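Side-chain contacts in deferrochelatase (Vibrio cholerae, PDB 5DE0), which binds heme b and probably acts as a peroxidase of the dye-decolorizing (DyP) family: residues Gly87-Pro92 with Ser265-Thr270; Val217-Ile222 with Val269-Thr274. One frame throughout, in Å; residues are numbered along the deposited sequence.

Overall arrangement
Both contacts lie on the same side of the chain's centre, beside the heme, and both use the chain that follows helix 257-266, sharing Val269 and Thr270. Contact 1 packs the residue just past that helix, Tyr267, against strand 89-91, joining the C-terminal and N-terminal family regions; its chemistry is that of a buried tyrosine ring, an alanine methyl and one water. Contact 2 stays within the C-terminal region and lies nearer the surface, where a buried arginine stem on helix 216-220 reaches exposed loop residues through charge and a carbonyl. The two meet where Ser265 OG lies 2.9 Å from Arg219 O, a probable hydrogen bond, and where the methyl groups of Thr89 and Thr274 pack together.

Contact 1: residues Gly87-Pro92 with Ser265-Thr270; sequences GETHAP and SMYGVT. With HEM (protoporphyrin IX containing Fe), chain F.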
ATOM      1  N   GLY B  87      -8.891  21.262  18.770  1.00 44.95           N
ATOM      2  CA  GLY B  87      -7.443  21.321  18.652  1.00 45.33           C
ATOM      3  C   GLY B  87      -6.738  19.988  18.472  1.00 43.36           C
ATOM      4  O   GLY B  87      -6.845  19.355  17.421  1.00 42.91           O
ATOM      5  N   GLU B  88      -6.003  19.569  19.501  1.00 43.95           N
ATOM      6  CA  GLU B  88      -5.182  18.365  19.436  1.00 43.11           C
ATOM      7  C   GLU B  88      -6.000  17.107  19.716  1.00 40.46           C
ATOM      8  O   GLU B  88      -5.519  15.991  19.531  1.00 40.05           O
ATOM      9  CB  GLU B  88      -4.018  18.465  20.425  1.00 45.16           C
ATOM     10  CG  GLU B  88      -3.224  19.759  20.325  1.00 47.30           C
ATOM     11  CD  GLU B  88      -2.191  19.732  19.217  1.00 48.74           C
ATOM     12  OE1 GLU B  88      -1.310  18.849  19.251  1.00 48.53           O
ATOM     13  OE2 GLU B  88      -2.252  20.600  18.322  1.00 50.59           O
ATOM     14  N   THR B  89      -7.236  17.297  20.167  1.00 40.56           N
ATOM     15  CA  THR B  89      -8.143  16.186  20.432  1.00 37.89           C
ATOM     16  C   THR B  89      -9.424  16.403  19.635  1.00 37.27           C
ATOM     17  O   THR B  89     -10.494  16.635  20.199  1.00 36.31           O
ATOM     18  CB  THR B  89      -8.465  16.052  21.937  1.00 37.26           C
ATOM     19  OG1 THR B  89      -7.269  16.239  22.704  1.00 37.65           O
ATOM     20  CG2 THR B  89      -9.051  14.680  22.244  1.00 34.49           C
ATOM     21  N   HIS B  90      -9.300  16.336  18.312  1.00 36.49           N
ATOM     22  CA  HIS B  90     -10.401  16.682  17.420  1.00 35.38           C
ATOM     23  C   HIS B  90     -10.829  15.510  16.536  1.00 32.98           C
ATOM     24  O   HIS B  90      -9.992  14.773  16.012  1.00 31.43           O
ATOM     25  CB  HIS B  90     -10.009  17.880  16.547  1.00 37.10           C
ATOM     26  CG  HIS B  90     -11.128  18.415  15.706  1.00 39.29           C
ATOM     27  ND1 HIS B  90     -11.037  18.537  14.336  1.00 34.31           N
ATOM     28  CD2 HIS B  90     -12.359  18.867  16.042  1.00 35.62           C
ATOM     29  CE1 HIS B  90     -12.166  19.038  13.864  1.00 34.36           C
ATOM     30  NE2 HIS B  90     -12.984  19.247  14.879  1.00 35.08           N
ATOM     31  N   ALA B  91     -12.140  15.351  16.378  1.00 31.99           N
ATOM     32  CA  ALA B  91     -12.699  14.312  15.520  1.00 31.23           C
ATOM     33  C   ALA B  91     -13.445  14.941  14.348  1.00 31.30           C
ATOM     34  O   ALA B  91     -14.631  15.250  14.458  1.00 32.33           O
ATOM     35  CB  ALA B  91     -13.623  13.392  16.316  1.00 29.95           C
ATOM     36  N   PRO B  92     -12.744  15.132  13.220  1.00 30.50           N
ATOM     37  CA  PRO B  92     -13.288  15.770  12.016  1.00 29.88           C
ATOM     38  C   PRO B  92     -14.436  14.981  11.391  1.00 28.49           C
ATOM     39  O   PRO B  92     -14.522  13.766  11.569  1.00 27.02           O
ATOM     40  CB  PRO B  92     -12.086  15.811  11.062  1.00 29.79           C
ATOM     41  CG  PRO B  92     -10.887  15.662  11.937  1.00 32.21           C
ATOM     42  CD  PRO B  92     -11.325  14.776  13.059  1.00 29.98           C
ATOM     43  N   SER B 265     -16.997   9.701  25.116  1.00 28.56           N
ATOM     44  CA  SER B 265     -16.159   9.372  26.262  1.00 29.22           C
ATOM     45  C   SER B 265     -14.690   9.636  25.948  1.00 29.50           C
ATOM     46  O   SER B 265     -13.933  10.093  26.804  1.00 29.63           O
ATOM     47  CB  SER B 265     -16.360   7.911  26.670  1.00 29.51           C
ATOM     48  OG  SER B 265     -15.500   7.552  27.735  1.00 29.24           O
ATOM     49  N   MET B 266     -14.295   9.355  24.710  1.00 28.51           N
ATOM     50  CA  MET B 266     -12.908   9.522  24.286  1.00 28.65           C
ATOM     51  C   MET B 266     -12.528  10.986  24.111  1.00 29.79           C
ATOM     52  O   MET B 266     -11.414  11.389  24.443  1.00 30.56           O
ATOM     53  CB  MET B 266     -12.653   8.771  22.976  1.00 28.73           C
ATOM     54  CG  MET B 266     -12.522   7.265  23.125  1.00 27.81           C
ATOM     55  SD  MET B 266     -12.312   6.451  21.533  1.00 25.92           S
ATOM     56  CE  MET B 266     -10.871   7.309  20.903  1.00 26.00           C
ATOM     57  N   TYR B 267     -13.459  11.781  23.594  1.00 29.40           N
ATOM     58  CA  TYR B 267     -13.156  13.160  23.232  1.00 30.17           C
ATOM     59  C   TYR B 267     -13.653  14.174  24.261  1.00 30.46           C
ATOM     60  O   TYR B 267     -13.856  15.345  23.944  1.00 30.28           O
ATOM     61  CB  TYR B 267     -13.736  13.474  21.850  1.00 30.64           C
ATOM     62  CG  TYR B 267     -12.919  12.886  20.718  1.00 30.07           C
ATOM     63  CD1 TYR B 267     -11.938  13.640  20.083  1.00 31.24           C
ATOM     64  CD2 TYR B 267     -13.116  11.577  20.294  1.00 28.95           C
ATOM     65  CE1 TYR B 267     -11.183  13.111  19.053  1.00 30.62           C
ATOM     66  CE2 TYR B 267     -12.362  11.039  19.262  1.00 28.13           C
ATOM     67  CZ  TYR B 267     -11.397  11.811  18.647  1.00 28.86           C
ATOM     68  OH  TYR B 267     -10.646  11.285  17.622  1.00 27.90           O
ATOM     69  N   GLY B 268     -13.840  13.714  25.494  1.00 31.05           N
ATOM     70  CA  GLY B 268     -14.106  14.601  26.615  1.00 31.87           C
ATOM     71  C   GLY B 268     -15.486  15.231  26.693  1.00 32.74           C
ATOM     72  O   GLY B 268     -15.666  16.240  27.371  1.00 33.82           O
ATOM     73  N   VAL B 269     -16.461  14.640  26.010  1.00 31.71           N
ATOM     74  CA  VAL B 269     -17.831  15.142  26.065  1.00 32.05           C
ATOM     75  C   VAL B 269     -18.546  14.627  27.312  1.00 32.83           C
ATOM     76  O   VAL B 269     -19.321  15.350  27.942  1.00 32.39           O
ATOM     77  CB  VAL B 269     -18.632  14.740  24.811  1.00 32.90           C
ATOM     78  CG1 VAL B 269     -20.088  15.172  24.941  1.00 31.98           C
ATOM     79  CG2 VAL B 269     -18.004  15.342  23.566  1.00 31.41           C
ATOM     80  N   THR B 270     -18.263  13.380  27.674  1.00 32.67           N
ATOM     81  CA  THR B 270     -18.929  12.738  28.802  1.00 33.47           C
ATOM     82  C   THR B 270     -18.364  13.191  30.151  1.00 34.64           C
ATOM     83  O   THR B 270     -19.088  13.737  30.984  1.00 34.62           O
ATOM     84  CB  THR B 270     -18.825  11.204  28.710  1.00 32.96           C
ATOM     85  OG1 THR B 270     -19.217  10.773  27.401  1.00 31.34           O
ATOM     86  CG2 THR B 270     -19.717  10.544  29.752  1.00 33.44           C
TER
HETATM   87  CHA HEM F 401      -9.673  -1.915  22.570  1.00 24.51           C
HETATM   88  CHB HEM F 401     -13.069   0.917  20.574  1.00 23.66           C
HETATM   89  CHC HEM F 401      -9.624   3.687  18.544  1.00 23.49           C
HETATM   90  CHD HEM F 401      -6.325   0.368  19.815  1.00 24.63           C
HETATM   91  C1A HEM F 401     -10.895  -1.389  22.211  1.00 24.82           C
HETATM   92  C2A HEM F 401     -12.194  -1.890  22.611  1.00 25.10           C
HETATM   93  C3A HEM F 401     -13.129  -1.111  22.058  1.00 24.49           C
HETATM   94  C4A HEM F 401     -12.455  -0.086  21.289  1.00 23.72           C
HETATM   95  CMA HEM F 401     -14.660  -1.257  22.201  1.00 23.93           C
HETATM   96  CAA HEM F 401     -12.445  -3.114  23.521  1.00 24.63           C
HETATM   97  CBA HEM F 401     -12.820  -2.617  24.915  1.00 26.60           C
HETATM   98  CGA HEM F 401     -12.910  -3.778  25.867  1.00 26.68           C
HETATM   99  O1A HEM F 401     -11.843  -4.254  26.332  1.00 26.84           O
HETATM  100  O2A HEM F 401     -14.049  -4.219  26.162  1.00 27.26           O
HETATM  101  C1B HEM F 401     -12.433   1.953  19.929  1.00 23.33           C
HETATM  102  C2B HEM F 401     -13.077   3.141  19.416  1.00 23.47           C
HETATM  103  C3B HEM F 401     -12.148   3.912  18.851  1.00 23.67           C
HETATM  104  C4B HEM F 401     -10.858   3.245  18.987  1.00 22.62           C
HETATM  105  CMB HEM F 401     -14.586   3.464  19.495  1.00 22.57           C
HETATM  106  CAB HEM F 401     -12.475   5.270  18.191  1.00 21.91           C
HETATM  107  CBB HEM F 401     -11.551   6.009  17.581  1.00 23.47           C
HETATM  108  C1C HEM F 401      -8.425   3.018  18.677  1.00 23.69           C
HETATM  109  C2C HEM F 401      -7.141   3.432  18.140  1.00 24.21           C
HETATM  110  C3C HEM F 401      -6.230   2.505  18.494  1.00 24.32           C
HETATM  111  C4C HEM F 401      -6.914   1.488  19.268  1.00 24.78           C
HETATM  112  CMC HEM F 401      -6.928   4.719  17.308  1.00 22.87           C
HETATM  113  CAC HEM F 401      -4.709   2.427  18.207  1.00 23.95           C
HETATM  114  CBC HEM F 401      -3.996   3.384  17.605  1.00 25.54           C
HETATM  115  C1D HEM F 401      -6.871  -0.477  20.758  1.00 24.16           C
HETATM  116  C2D HEM F 401      -6.123  -1.376  21.607  1.00 24.82           C
HETATM  117  C3D HEM F 401      -7.170  -2.093  22.468  1.00 24.26           C
HETATM  118  C4D HEM F 401      -8.446  -1.553  22.054  1.00 24.13           C
HETATM  119  CMD HEM F 401      -4.593  -1.579  21.643  1.00 24.94           C
HETATM  120  CAD HEM F 401      -6.909  -3.158  23.552  1.00 24.58           C
HETATM  121  CBD HEM F 401      -6.861  -4.552  22.935  1.00 24.72           C
HETATM  122  CGD HEM F 401      -8.208  -4.908  22.363  1.00 25.80           C
HETATM  123  O1D HEM F 401      -8.391  -4.763  21.127  1.00 24.26           O
HETATM  124  O2D HEM F 401      -9.100  -5.340  23.139  1.00 25.58           O
HETATM  125  NA  HEM F 401     -11.093  -0.286  21.405  1.00 25.41           N
HETATM  126  NB  HEM F 401     -11.081   2.049  19.652  1.00 24.74           N
HETATM  127  NC  HEM F 401      -8.245   1.830  19.360  1.00 25.38           N
HETATM  128  ND  HEM F 401      -8.225  -0.611  21.052  1.00 25.53           N
HETATM  129 FE   HEM F 401      -9.633   0.784  20.442  1.00 29.49          FE
HETATM  130  O   HOH W   1      -8.479  12.859  16.799  1.00 28.94           O
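Where helix 257-266 ends beside the heme, Tyr267 lays its ring against the short strand 89-91, which pairs with strand 84-86 in a small antiparallel hairpin. Ala91 supplies the main apolar touch: its CB points at the ring and sits over one face, offset toward the rim, 3.6 Å from Tyr267 CZ. This is a CH-pi contact, with the methyl carbon only 21° off the ring normal. A methyl suits the site because it can approach the aromatic face closely. Thr89 meets the same ring elsewhere. Its carbonyl O lies at the edge, 3.3 Å from Tyr267 CD1, while its CG2, which stands anti to the backbone N, comes within 3.8 Å of CD1.

The phenol is more than a hydrophobic plate. A water in the ring plane lies 2.8 Å from Tyr267 OH and donates to His90 O at 2.6 Å, so the hydroxyl reaches the strand's backbone although OH and that carbonyl do not bond directly. The side chain of His90 leaves the backbone away from the tyrosine, and its NE2 is hydrogen-bonded to Glu83 OE1. Strand 172-181 adds Phe179 and Gln177 to the packing on Tyr267, and Gln177 touches Ala91 too.

One residue earlier, Met266 faces the cofactor. Its SD lies 3.5 Å from vinyl carbon CAB of the heme, and the bend at chi3 (56°) turns CE to within 3.6 Å of CBB. Unbranched and polarisable, methionine fits this apolar rim. Aromatic packing thus links the two family regions next to the heme pocket of a DyP-type peroxidase.

Contact 2: residues Val217-Ile222 with Val269-Thr274; sequences VGRVDI and VTDGKT. With HEM (protoporphyrin IX containing Fe), chain F.
Arg219 and Asp271 form a salt bridge between helix 216-220, which borders the heme pocket, and the loop that follows helix 257-266. Arg219 NH2 donates to Asp271 OD1 at 2.8 Å with a fairly straight N-H...O angle of 154°. The two flat groups do not lie in a common plane: they are turned 69° apart, and the nitrogen comes from above the carboxylate plane. Only one nitrogen-oxygen pair, NH2 with OD1, makes the bridge. The other terminal nitrogen, NH1, makes a weak bond to Lys273 O at 3.1 Å, bent to 124°, and also touches Lys273 CB. Arginine suits the place because one planar cation can serve a carboxylate and a backbone carbonyl along its edge.

Bends at chi2 and chi3 bring the guanidinium from the helix to these two acceptors. Its NE has a further, weak bond to Ala213 O. On the loop, Gly272 has a positive phi at which a CB would be jammed against the carbonyl O of Asp271, so glycine suits the place, while the end of the lysine leads away from the arginine.

Beyond Arg219 the helix meets the cofactor. Val220, branched at CB, lays both methyls on the porphyrin. Asp221 is the centre of an inverse gamma turn just past the helix, and its OD2 lies 3.2 Å from propionate oxygen O2A of the heme.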
ATOM      1  N   VAL B 217      -8.745   1.878  27.089  1.00 28.06           N
ATOM      2  CA  VAL B 217      -9.703   0.856  27.497  1.00 28.59           C
ATOM      3  C   VAL B 217     -10.631   1.417  28.571  1.00 29.04           C
ATOM      4  O   VAL B 217     -11.827   1.133  28.577  1.00 28.51           O
ATOM      5  CB  VAL B 217      -8.993  -0.412  28.016  1.00 28.87           C
ATOM      6  CG1 VAL B 217     -10.003  -1.411  28.567  1.00 28.63           C
ATOM      7  CG2 VAL B 217      -8.170  -1.045  26.903  1.00 27.96           C
ATOM      8  N   GLY B 218     -10.080   2.234  29.464  1.00 29.50           N
ATOM      9  CA  GLY B 218     -10.878   2.896  30.480  1.00 28.25           C
ATOM     10  C   GLY B 218     -11.947   3.790  29.877  1.00 28.75           C
ATOM     11  O   GLY B 218     -13.008   3.994  30.467  1.00 29.27           O
ATOM     12  N   ARG B 219     -11.665   4.318  28.688  1.00 28.91           N
ATOM     13  CA  ARG B 219     -12.598   5.192  27.986  1.00 28.78           C
ATOM     14  C   ARG B 219     -13.657   4.412  27.210  1.00 28.99           C
ATOM     15  O   ARG B 219     -14.809   4.838  27.128  1.00 29.36           O
ATOM     16  CB  ARG B 219     -11.845   6.116  27.026  1.00 29.18           C
ATOM     17  CG  ARG B 219     -10.893   7.107  27.682  1.00 29.49           C
ATOM     18  CD  ARG B 219     -11.627   8.296  28.289  1.00 29.95           C
ATOM     19  NE  ARG B 219     -12.204   7.992  29.596  1.00 30.42           N
ATOM     20  CZ  ARG B 219     -12.890   8.861  30.330  1.00 31.26           C
ATOM     21  NH1 ARG B 219     -13.087  10.095  29.886  1.00 31.75           N
ATOM     22  NH2 ARG B 219     -13.379   8.497  31.507  1.00 32.02           N
ATOM     23  N   VAL B 220     -13.269   3.275  26.643  1.00 28.43           N
ATOM     24  CA  VAL B 220     -14.149   2.552  25.731  1.00 29.80           C
ATOM     25  C   VAL B 220     -14.822   1.338  26.363  1.00 31.37           C
ATOM     26  O   VAL B 220     -15.793   0.815  25.810  1.00 30.55           O
ATOM     27  CB  VAL B 220     -13.388   2.090  24.468  1.00 28.01           C
ATOM     28  CG1 VAL B 220     -12.757   3.283  23.769  1.00 27.21           C
ATOM     29  CG2 VAL B 220     -12.335   1.056  24.829  1.00 27.76           C
ATOM     30  N   ASP B 221     -14.315   0.879  27.504  1.00 31.22           N
ATOM     31  CA  ASP B 221     -14.974  -0.207  28.221  1.00 33.20           C
ATOM     32  C   ASP B 221     -16.118   0.362  29.049  1.00 35.97           C
ATOM     33  O   ASP B 221     -15.981   0.591  30.253  1.00 41.33           O
ATOM     34  CB  ASP B 221     -13.989  -0.964  29.117  1.00 33.14           C
ATOM     35  CG  ASP B 221     -14.608  -2.188  29.764  1.00 36.05           C
ATOM     36  OD1 ASP B 221     -15.170  -2.059  30.872  1.00 39.53           O
ATOM     37  OD2 ASP B 221     -14.532  -3.281  29.163  1.00 41.25           O
ATOM     38  N   ILE B 222     -17.246   0.596  28.390  1.00 35.91           N
ATOM     39  CA  ILE B 222     -18.394   1.219  29.033  1.00 38.31           C
ATOM     40  C   ILE B 222     -19.555   0.243  29.199  1.00 40.07           C
ATOM     41  O   ILE B 222     -19.972  -0.410  28.234  1.00 39.62           O
ATOM     42  CB  ILE B 222     -18.885   2.444  28.228  1.00 36.66           C
ATOM     43  CG1 ILE B 222     -17.735   3.428  28.009  1.00 34.71           C
ATOM     44  CG2 ILE B 222     -20.044   3.123  28.944  1.00 38.96           C
ATOM     45  CD1 ILE B 222     -18.092   4.575  27.094  1.00 37.11           C
ATOM     46  N   VAL B 269     -16.461  14.640  26.010  1.00 31.71           N
ATOM     47  CA  VAL B 269     -17.831  15.142  26.065  1.00 32.05           C
ATOM     48  C   VAL B 269     -18.546  14.627  27.312  1.00 32.83           C
ATOM     49  O   VAL B 269     -19.321  15.350  27.942  1.00 32.39           O
ATOM     50  CB  VAL B 269     -18.632  14.740  24.811  1.00 32.90           C
ATOM     51  CG1 VAL B 269     -20.088  15.172  24.941  1.00 31.98           C
ATOM     52  CG2 VAL B 269     -18.004  15.342  23.566  1.00 31.41           C
ATOM     53  N   THR B 270     -18.263  13.380  27.674  1.00 32.67           N
ATOM     54  CA  THR B 270     -18.929  12.738  28.802  1.00 33.47           C
ATOM     55  C   THR B 270     -18.364  13.191  30.151  1.00 34.64           C
ATOM     56  O   THR B 270     -19.088  13.737  30.984  1.00 34.62           O
ATOM     57  CB  THR B 270     -18.825  11.204  28.710  1.00 32.96           C
ATOM     58  OG1 THR B 270     -19.217  10.773  27.401  1.00 31.34           O
ATOM     59  CG2 THR B 270     -19.717  10.544  29.752  1.00 33.44           C
ATOM     60  N   ASP B 271     -17.069  12.963  30.354  1.00 35.70           N
ATOM     61  CA  ASP B 271     -16.422  13.218  31.638  1.00 35.89           C
ATOM     62  C   ASP B 271     -15.693  14.553  31.682  1.00 35.21           C
ATOM     63  O   ASP B 271     -15.512  15.135  32.752  1.00 35.73           O
ATOM     64  CB  ASP B 271     -15.429  12.097  31.962  1.00 36.11           C
ATOM     65  CG  ASP B 271     -16.113  10.794  32.310  1.00 37.96           C
ATOM     66  OD1 ASP B 271     -15.420   9.870  32.782  1.00 39.65           O
ATOM     67  OD2 ASP B 271     -17.343  10.696  32.118  1.00 51.45           O
ATOM     68  N   GLY B 272     -15.269  15.030  30.519  1.00 34.57           N
ATOM     69  CA  GLY B 272     -14.412  16.197  30.449  1.00 35.02           C
ATOM     70  C   GLY B 272     -12.971  15.763  30.261  1.00 34.39           C
ATOM     71  O   GLY B 272     -12.103  16.573  29.932  1.00 34.26           O
ATOM     72  N   LYS B 273     -12.718  14.475  30.475  1.00 34.01           N
ATOM     73  CA  LYS B 273     -11.392  13.913  30.248  1.00 33.99           C
ATOM     74  C   LYS B 273     -11.278  13.303  28.856  1.00 33.05           C
ATOM     75  O   LYS B 273     -12.197  12.633  28.384  1.00 32.43           O
ATOM     76  CB  LYS B 273     -11.058  12.854  31.299  1.00 34.43           C
ATOM     77  CG  LYS B 273     -10.429  13.399  32.563  1.00 37.62           C
ATOM     78  CD  LYS B 273     -11.478  13.881  33.540  1.00 35.22           C
ATOM     79  CE  LYS B 273     -10.843  14.259  34.864  1.00 33.96           C
ATOM     80  NZ  LYS B 273     -11.837  14.236  35.966  1.00 35.46           N
ATOM     81  N   THR B 274     -10.141  13.535  28.209  1.00 32.56           N
ATOM     82  CA  THR B 274      -9.891  12.983  26.887  1.00 32.69           C
ATOM     83  C   THR B 274      -9.076  11.702  26.982  1.00 31.85           C
ATOM     84  O   THR B 274      -8.450  11.422  28.004  1.00 32.15           O
ATOM     85  CB  THR B 274      -9.148  13.981  25.989  1.00 32.67           C
ATOM     86  OG1 THR B 274      -7.888  14.311  26.582  1.00 32.94           O
ATOM     87  CG2 THR B 274      -9.969  15.249  25.805  1.00 32.85           C
TER
HETATM   88  CHA HEM F 401      -9.673  -1.915  22.570  1.00 24.51           C
HETATM   89  CHB HEM F 401     -13.069   0.917  20.574  1.00 23.66           C
HETATM   90  CHC HEM F 401      -9.624   3.687  18.544  1.00 23.49           C
HETATM   91  CHD HEM F 401      -6.325   0.368  19.815  1.00 24.63           C
HETATM   92  C1A HEM F 401     -10.895  -1.389  22.211  1.00 24.82           C
HETATM   93  C2A HEM F 401     -12.194  -1.890  22.611  1.00 25.10           C
HETATM   94  C3A HEM F 401     -13.129  -1.111  22.058  1.00 24.49           C
HETATM   95  C4A HEM F 401     -12.455  -0.086  21.289  1.00 23.72           C
HETATM   96  CMA HEM F 401     -14.660  -1.257  22.201  1.00 23.93           C
HETATM   97  CAA HEM F 401     -12.445  -3.114  23.521  1.00 24.63           C
HETATM   98  CBA HEM F 401     -12.820  -2.617  24.915  1.00 26.60           C
HETATM   99  CGA HEM F 401     -12.910  -3.778  25.867  1.00 26.68           C
HETATM  100  O1A HEM F 401     -11.843  -4.254  26.332  1.00 26.84           O
HETATM  101  O2A HEM F 401     -14.049  -4.219  26.162  1.00 27.26           O
HETATM  102  C1B HEM F 401     -12.433   1.953  19.929  1.00 23.33           C
HETATM  103  C2B HEM F 401     -13.077   3.141  19.416  1.00 23.47           C
HETATM  104  C3B HEM F 401     -12.148   3.912  18.851  1.00 23.67           C
HETATM  105  C4B HEM F 401     -10.858   3.245  18.987  1.00 22.62           C
HETATM  106  CMB HEM F 401     -14.586   3.464  19.495  1.00 22.57           C
HETATM  107  CAB HEM F 401     -12.475   5.270  18.191  1.00 21.91           C
HETATM  108  CBB HEM F 401     -11.551   6.009  17.581  1.00 23.47           C
HETATM  109  C1C HEM F 401      -8.425   3.018  18.677  1.00 23.69           C
HETATM  110  C2C HEM F 401      -7.141   3.432  18.140  1.00 24.21           C
HETATM  111  C3C HEM F 401      -6.230   2.505  18.494  1.00 24.32           C
HETATM  112  C4C HEM F 401      -6.914   1.488  19.268  1.00 24.78           C
HETATM  113  CMC HEM F 401      -6.928   4.719  17.308  1.00 22.87           C
HETATM  114  CAC HEM F 401      -4.709   2.427  18.207  1.00 23.95           C
HETATM  115  CBC HEM F 401      -3.996   3.384  17.605  1.00 25.54           C
HETATM  116  C1D HEM F 401      -6.871  -0.477  20.758  1.00 24.16           C
HETATM  117  C2D HEM F 401      -6.123  -1.376  21.607  1.00 24.82           C
HETATM  118  C3D HEM F 401      -7.170  -2.093  22.468  1.00 24.26           C
HETATM  119  C4D HEM F 401      -8.446  -1.553  22.054  1.00 24.13           C
HETATM  120  CMD HEM F 401      -4.593  -1.579  21.643  1.00 24.94           C
HETATM  121  CAD HEM F 401      -6.909  -3.158  23.552  1.00 24.58           C
HETATM  122  CBD HEM F 401      -6.861  -4.552  22.935  1.00 24.72           C
HETATM  123  CGD HEM F 401      -8.208  -4.908  22.363  1.00 25.80           C
HETATM  124  O1D HEM F 401      -8.391  -4.763  21.127  1.00 24.26           O
HETATM  125  O2D HEM F 401      -9.100  -5.340  23.139  1.00 25.58           O
HETATM  126  NA  HEM F 401     -11.093  -0.286  21.405  1.00 25.41           N
HETATM  127  NB  HEM F 401     -11.081   2.049  19.652  1.00 24.74           N
HETATM  128  NC  HEM F 401      -8.245   1.830  19.360  1.00 25.38           N
HETATM  129  ND  HEM F 401      -8.225  -0.611  21.052  1.00 25.53           N
HETATM  130 FE   HEM F 401      -9.633   0.784  20.442  1.00 29.49          FE